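PDB 3HHL: RPA0582, which is of unknown function but belongs to the DUF1330 family and adopts the alpha-beta fold of the dimeric alpha-beta barrel proteins. Local coordinates for residues N29-R34 with E49-Y54. Numbering follows the deposited sequence.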
# COMPACT_ATOMS: atom_id res chain seq x y z
N ASN C 29 -2.85 -4.72 -3.06
CA ASN C 29 -1.83 -5.58 -3.69
C ASN C 29 -0.60 -4.73 -4.06
O ASN C 29 -0.73 -3.75 -4.84
CB ASN C 29 -2.40 -6.18 -4.99
CG ASN C 29 -3.34 -7.35 -4.77
OD1 ASN C 29 -2.94 -8.49 -4.94
ND2 ASN C 29 -4.62 -7.08 -4.43
N LEU C 30 0.57 -5.07 -3.55
CA LEU C 30 1.83 -4.50 -4.01
C LEU C 30 2.57 -5.62 -4.74
O LEU C 30 2.94 -6.62 -4.12
CB LEU C 30 2.66 -3.95 -2.87
CG LEU C 30 1.90 -3.07 -1.85
CD1 LEU C 30 2.78 -2.75 -0.69
CD2 LEU C 30 1.29 -1.77 -2.45
N VAL C 31 2.77 -5.51 -6.05
CA VAL C 31 3.38 -6.63 -6.77
C VAL C 31 4.67 -6.27 -7.49
O VAL C 31 4.69 -5.31 -8.29
CB VAL C 31 2.43 -7.24 -7.82
CG1 VAL C 31 3.08 -8.49 -8.40
CG2 VAL C 31 1.05 -7.53 -7.22
N ARG C 32 5.72 -7.04 -7.24
CA ARG C 32 6.97 -6.85 -7.94
C ARG C 32 7.22 -8.04 -8.84
O ARG C 32 7.32 -9.17 -8.35
CB ARG C 32 8.11 -6.67 -6.96
CG ARG C 32 9.43 -6.29 -7.63
CD ARG C 32 10.49 -5.95 -6.59
NE ARG C 32 11.84 -5.96 -7.13
CZ ARG C 32 12.86 -5.32 -6.57
NH1 ARG C 32 12.68 -4.60 -5.48
NH2 ARG C 32 14.06 -5.40 -7.13
N LEU C 33 7.33 -7.80 -10.14
CA LEU C 33 7.44 -8.87 -11.11
C LEU C 33 8.88 -9.30 -11.41
O LEU C 33 9.80 -8.49 -11.40
CB LEU C 33 6.76 -8.44 -12.40
CG LEU C 33 5.24 -8.19 -12.36
CD1 LEU C 33 4.79 -7.62 -13.69
CD2 LEU C 33 4.50 -9.46 -12.02
N ARG C 34 9.05 -10.59 -11.70
CA ARG C 34 10.33 -11.08 -12.21
C ARG C 34 10.57 -10.56 -13.61
O ARG C 34 9.64 -10.47 -14.41
CB ARG C 34 10.32 -12.59 -12.32
CG ARG C 34 10.38 -13.33 -11.05
CD ARG C 34 10.36 -14.83 -11.31
NE ARG C 34 10.01 -15.50 -10.08
CZ ARG C 34 10.86 -15.74 -9.08
NH1 ARG C 34 12.15 -15.38 -9.20
NH2 ARG C 34 10.42 -16.33 -7.97
N GLU C 49 4.30 -10.71 -18.99
CA GLU C 49 3.49 -11.59 -19.81
C GLU C 49 2.73 -12.62 -18.96
O GLU C 49 1.55 -12.87 -19.18
CB GLU C 49 4.35 -12.24 -20.91
CG GLU C 49 4.80 -11.22 -21.97
CD GLU C 49 5.79 -11.79 -23.03
OE1 GLU C 49 6.55 -12.76 -22.73
OE2 GLU C 49 5.79 -11.27 -24.17
N ALA C 50 3.41 -13.23 -17.98
CA ALA C 50 2.79 -14.26 -17.14
C ALA C 50 1.74 -13.65 -16.21
O ALA C 50 0.70 -14.22 -16.01
CB ALA C 50 3.85 -15.03 -16.34
N TYR C 51 2.03 -12.48 -15.65
CA TYR C 51 1.07 -11.78 -14.83
C TYR C 51 -0.17 -11.38 -15.63
O TYR C 51 -1.27 -11.43 -15.12
CB TYR C 51 1.68 -10.57 -14.13
CG TYR C 51 0.81 -10.08 -12.98
CD1 TYR C 51 -0.04 -9.01 -13.13
CD2 TYR C 51 0.80 -10.73 -11.76
CE1 TYR C 51 -0.86 -8.58 -12.09
CE2 TYR C 51 0.01 -10.30 -10.72
CZ TYR C 51 -0.82 -9.24 -10.88
OH TYR C 51 -1.63 -8.84 -9.82
N ALA C 52 0.02 -10.99 -16.88
CA ALA C 52 -1.09 -10.72 -17.79
C ALA C 52 -1.96 -11.97 -17.92
O ALA C 52 -3.18 -11.92 -17.73
CB ALA C 52 -0.57 -10.30 -19.17
N ALA C 53 -1.34 -13.11 -18.21
CA ALA C 53 -2.08 -14.35 -18.36
C ALA C 53 -2.90 -14.63 -17.06
O ALA C 53 -4.08 -14.94 -17.14
CB ALA C 53 -1.14 -15.52 -18.70
N TYR C 54 -2.28 -14.49 -15.89
CA TYR C 54 -2.98 -14.61 -14.61
C TYR C 54 -4.26 -13.77 -14.58
O TYR C 54 -5.37 -14.27 -14.34
CB TYR C 54 -2.06 -14.16 -13.47
CG TYR C 54 -2.76 -14.01 -12.16
CD1 TYR C 54 -3.53 -15.03 -11.66
CD2 TYR C 54 -2.64 -12.85 -11.40
CE1 TYR C 54 -4.17 -14.90 -10.46
CE2 TYR C 54 -3.28 -12.70 -10.20
CZ TYR C 54 -4.05 -13.73 -9.72
OH TYR C 54 -4.72 -13.66 -8.50
O HOH W 1 -1.60 -9.94 -7.56
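Y51 of helix 47-64 lays its side chain over L33 and V31 of strand 25-33, part of the helix-on-sheet packing of a ferredoxin-like alpha+beta fold, as expected for the dimeric alpha-beta barrel clan. The sheet is antiparallel with strand order 2-3-1-4, and strand 25-33 is one of its two inner strands. The close part of the contact lies at the root of the tyrosine: L33 CD2 is 3.7 Å from Y51 CB and 3.9 Å from Y51 CG, and the two side chains cross at about a right angle. L33 CD2 approaches the ring obliquely. Farther along, V31 comes from the opposite direction and packs more loosely, with V31 CG1 4.3 Å from Y51 CE2 and V31 CG2 4.0 Å from Y51 OH. The ring runs along the strand from L33 past V31 toward N29, a course to which chi1 of -164° contributes by turning CG away from the backbone N. Alternation along the strand puts N29, V31 and L33 on the helix side and L30 on the other, where it packs on an apolar side chain of the other protein chain. H89 and F91 of the adjacent strand also touch Y51, while A120 and R117 of helix 117-120 add further cover. The phenol end is the looser, hydrated side, where direct packing between the segments gives way to a water bridge. N29 itself makes no direct contact with the tyrosine; the water donates a long 3.3 Å hydrogen bond to N29 OD1. The same water lies in the plane of the Y51 ring, at its edge, and its 2.5 Å separation from Y51 OH is unusually short for a hydrogen bond, a value to be read with caution at 2.65 Å resolution.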